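Local coordinates for ATP synthase epsilon chain (Caldalkalibacillus thermarum TA2.A1, PDB 5IK2), which forms the epsilon subunit of the F1 sector of a bacterial ATP synthase, binds ATP and probably takes part in proton-driven ATP synthesis, at residues E12-V15 with F16-E19; D111-Y114 with L115-K118. The protein carries 2 engineered substitutions. All coordinates share one frame; numbering follows the deposited sequence.

Interaction 1 of 2, residues E12-V15 with F16-E19; sequences ERKV and FQGE
At the junction of Val-15 and Phe-16 the edge of the hairpin 4-9/14-17 carries a classic beta bulge: both residues face Ile-8 of the partner strand and bond to it through their backbones. Val-15 sits at phi/psi -101/-47°, and this extra twist puts two consecutive side chains on one side of the sheet, where strict alternation would have split them. Phe-16 is the buried member. Its CG is anti to the backbone N (chi1 -172°), which carries the side chain onto Ile-8, Ile-52 and Gln-54, while CB remains 3.5 Å from Val-15 C. The isopropyl group of Val-15 lies nearer the loop; its CG2 stands 3.7 Å above the plane of the Arg-13 guanidinium, over its margin rather than its middle.

On the other side of the sheet the extra residue brings Lys-14 and Gln-17, three apart, out together, and their chains cross at a slant. Lys-14 runs extended past CG and offers its methylenes, CD being 3.8 Å from CD of Gln-17. The corner at Gly-18 ends the run of strand 14-17 before strand 19-26.

Chemically the bulge sorts the segment in two. Val-15 and Phe-16 leave on the same side, Phe-16 into the sandwich interior and Val-15 at its margin against Thr-10 and Glu-87, while the exposed pair meets through carbon, lysine methylenes against the glutamine side chain.

Interaction 2 of 2, residues D111-Y114 with L115-K118; sequences DKDY and LRHK
Asp-113 and Arg-116 run alongside each other in the same direction at the start of helix 114-133, where an Asx turn leads the chain into the first helical turn of the C-terminal helical hairpin. The carboxylate and guanidinium planes stand 74° apart, and the salt bridge is a single pair, Asp-113 OD1 to Arg-116 NH1 at 2.9 Å, not a two-pronged one. A bend at chi3 (103°) brings the guanidinium back until Asp-113 CB lies beside its rim, level with its plane. Arg-116 NE also has a weak, long ion pair with an acidic side chain of another protein's chain.

Tyr-114 and Lys-118 are set differently. Lys-118 stays extended along its whole length, and its CD passes obliquely by the Tyr-114 ring, 3.7 Å from CE2, aliphatic chain against phenol. Both also touch Leu-104 of helix 90-104. His-117 is the buried residue; it packs on Ile-103 and Leu-107, and its ring meets that of His-100 with the planes at about 30°.

Backbone bonds start the helix. Lys-118 N donates to Tyr-114 O at 3.0 Å, whereas the bond from His-117 N to Asp-113 O is weak. Although Asp-113 occupies the N-cap position, its carboxylate makes no capping bond. The Asx turn is closed just before, where Asp-111 OD1 accepts from Asp-113 N at 2.9 Å through its anti lone pair.

Overall arrangement
The two contacts sit on opposite sides of the chain's centre, their centres about 30 Å apart and their nearest atoms about 17 Å, and they share no element. Interaction 1 belongs to the N-terminal beta-sandwich and is partly buried; interaction 2 is a surface contact in the C-terminal helical hairpin. The chemistry follows: a bulge that puts Val-15 and Phe-16 on one side of the sheet, with Phe-16 buried, against a helix start built from charge and backbone bonds. Each lies near residues known to bind ATP, though no ATP is bound to this chain in the model: Val-15 is about 6 Å from Glu-83, side chain to side chain, and Arg-116 about 5 Å from Arg-99.

Interaction 1 of 2, residues E12-V15 with F16-E19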
# COMPACT_ATOMS: atom_id res chain seq x y z
N GLU H 12 -8.58 -50.92 19.45
CA GLU H 12 -8.75 -49.46 19.49
C GLU H 12 -9.65 -48.93 20.62
O GLU H 12 -9.47 -47.78 21.04
CB GLU H 12 -9.20 -48.92 18.11
CG GLU H 12 -10.42 -49.60 17.48
CD GLU H 12 -10.10 -50.81 16.60
OE1 GLU H 12 -8.93 -51.00 16.20
OE2 GLU H 12 -11.03 -51.58 16.30
N ARG H 13 -10.59 -49.73 21.12
CA ARG H 13 -11.51 -49.28 22.17
C ARG H 13 -12.17 -50.43 22.95
O ARG H 13 -12.12 -51.59 22.53
CB ARG H 13 -12.62 -48.41 21.56
CG ARG H 13 -13.61 -49.18 20.71
CD ARG H 13 -14.32 -48.30 19.69
NE ARG H 13 -15.21 -49.08 18.84
CZ ARG H 13 -16.43 -49.51 19.18
NH1 ARG H 13 -16.95 -49.24 20.38
NH2 ARG H 13 -17.14 -50.23 18.31
N LYS H 14 -12.78 -50.08 24.08
CA LYS H 14 -13.64 -50.99 24.84
C LYS H 14 -15.08 -50.83 24.35
O LYS H 14 -15.58 -49.71 24.26
CB LYS H 14 -13.57 -50.69 26.34
CG LYS H 14 -12.19 -50.89 26.94
CD LYS H 14 -12.25 -50.95 28.46
CE LYS H 14 -10.88 -51.20 29.06
NZ LYS H 14 -10.96 -51.37 30.54
N VAL H 15 -15.72 -51.96 24.05
CA VAL H 15 -17.05 -51.98 23.42
C VAL H 15 -18.16 -52.26 24.43
O VAL H 15 -19.19 -51.59 24.41
CB VAL H 15 -17.10 -53.03 22.28
CG1 VAL H 15 -18.45 -53.02 21.57
CG2 VAL H 15 -15.96 -52.79 21.29
N PHE H 16 -17.96 -53.27 25.27
CA PHE H 16 -18.92 -53.62 26.33
C PHE H 16 -18.22 -53.69 27.68
O PHE H 16 -17.08 -54.16 27.78
CB PHE H 16 -19.59 -54.97 26.03
CG PHE H 16 -20.72 -55.31 26.96
CD1 PHE H 16 -22.02 -54.88 26.68
CD2 PHE H 16 -20.50 -56.05 28.12
CE1 PHE H 16 -23.07 -55.19 27.53
CE2 PHE H 16 -21.54 -56.35 28.98
CZ PHE H 16 -22.83 -55.92 28.68
N GLN H 17 -18.91 -53.21 28.72
CA GLN H 17 -18.45 -53.30 30.10
C GLN H 17 -19.67 -53.46 31.02
O GLN H 17 -20.63 -52.70 30.90
CB GLN H 17 -17.68 -52.04 30.49
CG GLN H 17 -16.28 -51.95 29.91
CD GLN H 17 -15.50 -50.75 30.44
OE1 GLN H 17 -16.00 -49.62 30.41
NE2 GLN H 17 -14.28 -50.98 30.93
N GLY H 18 -19.61 -54.44 31.92
CA GLY H 18 -20.71 -54.68 32.86
C GLY H 18 -20.68 -56.07 33.47
O GLY H 18 -19.91 -56.93 33.05
N GLU H 19 -21.54 -56.28 34.47
CA GLU H 19 -21.69 -57.57 35.13
C GLU H 19 -22.86 -58.34 34.51
O GLU H 19 -23.98 -57.83 34.47
CB GLU H 19 -21.91 -57.39 36.63
CG GLU H 19 -20.68 -56.88 37.36
CD GLU H 19 -20.78 -57.08 38.86
OE1 GLU H 19 -21.76 -56.59 39.47
OE2 GLU H 19 -19.87 -57.72 39.43

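Interaction 2 of 2, residues D111-Y114 with L115-K118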
# COMPACT_ATOMS: atom_id res chain seq x y z
N ASP H 111 -7.55 -71.91 -3.08
CA ASP H 111 -7.28 -70.58 -3.64
C ASP H 111 -6.61 -69.67 -2.60
O ASP H 111 -6.83 -69.83 -1.39
CB ASP H 111 -8.58 -69.93 -4.15
CG ASP H 111 -8.32 -68.72 -5.04
OD1 ASP H 111 -7.94 -67.65 -4.52
OD2 ASP H 111 -8.52 -68.83 -6.27
N LYS H 112 -5.80 -68.74 -3.08
CA LYS H 112 -5.10 -67.76 -2.24
C LYS H 112 -6.06 -66.88 -1.43
O LYS H 112 -5.87 -66.70 -0.23
CB LYS H 112 -4.20 -66.88 -3.12
CG LYS H 112 -3.32 -65.88 -2.39
CD LYS H 112 -2.53 -65.02 -3.37
CE LYS H 112 -1.81 -63.88 -2.68
NZ LYS H 112 -0.73 -64.35 -1.78
N ASP H 113 -7.09 -66.36 -2.10
CA ASP H 113 -7.97 -65.34 -1.53
C ASP H 113 -9.33 -65.85 -1.01
O ASP H 113 -10.22 -65.05 -0.72
CB ASP H 113 -8.21 -64.25 -2.59
CG ASP H 113 -6.92 -63.60 -3.07
OD1 ASP H 113 -6.16 -63.07 -2.23
OD2 ASP H 113 -6.66 -63.62 -4.30
N TYR H 114 -9.49 -67.17 -0.87
CA TYR H 114 -10.77 -67.76 -0.45
C TYR H 114 -11.11 -67.46 1.01
O TYR H 114 -12.24 -67.07 1.32
CB TYR H 114 -10.78 -69.28 -0.69
CG TYR H 114 -12.09 -69.95 -0.34
CD1 TYR H 114 -13.17 -69.92 -1.23
CD2 TYR H 114 -12.27 -70.61 0.87
CE1 TYR H 114 -14.38 -70.52 -0.92
CE2 TYR H 114 -13.47 -71.22 1.20
CZ TYR H 114 -14.53 -71.18 0.30
OH TYR H 114 -15.72 -71.78 0.62
N LEU H 115 -10.13 -67.65 1.90
CA LEU H 115 -10.31 -67.39 3.33
C LEU H 115 -10.54 -65.90 3.64
O LEU H 115 -11.32 -65.57 4.54
CB LEU H 115 -9.12 -67.90 4.14
CG LEU H 115 -8.87 -69.42 4.13
CD1 LEU H 115 -7.52 -69.74 4.76
CD2 LEU H 115 -9.99 -70.17 4.84
N ARG H 116 -9.86 -65.02 2.90
CA ARG H 116 -9.99 -63.57 3.11
C ARG H 116 -11.40 -63.07 2.80
O ARG H 116 -11.96 -62.28 3.57
CB ARG H 116 -8.96 -62.81 2.26
CG ARG H 116 -8.71 -61.38 2.74
CD ARG H 116 -7.51 -60.71 2.08
NE ARG H 116 -7.89 -59.75 1.04
CZ ARG H 116 -8.07 -60.01 -0.26
NH1 ARG H 116 -7.93 -61.24 -0.76
NH2 ARG H 116 -8.42 -59.03 -1.09
N HIS H 117 -11.98 -63.54 1.70
CA HIS H 117 -13.35 -63.16 1.31
C HIS H 117 -14.42 -63.83 2.18
O HIS H 117 -15.42 -63.20 2.51
CB HIS H 117 -13.61 -63.47 -0.17
CG HIS H 117 -12.77 -62.68 -1.13
ND1 HIS H 117 -12.53 -61.33 -0.97
CD2 HIS H 117 -12.14 -63.04 -2.27
CE1 HIS H 117 -11.77 -60.90 -1.96
NE2 HIS H 117 -11.52 -61.91 -2.76
N LYS H 118 -14.21 -65.10 2.53
CA LYS H 118 -15.18 -65.84 3.35
C LYS H 118 -15.29 -65.28 4.77
O LYS H 118 -16.39 -65.18 5.32
CB LYS H 118 -14.82 -67.33 3.41
CG LYS H 118 -15.92 -68.22 3.98
CD LYS H 118 -15.58 -69.69 3.87
CE LYS H 118 -16.70 -70.56 4.41
NZ LYS H 118 -16.36 -72.01 4.37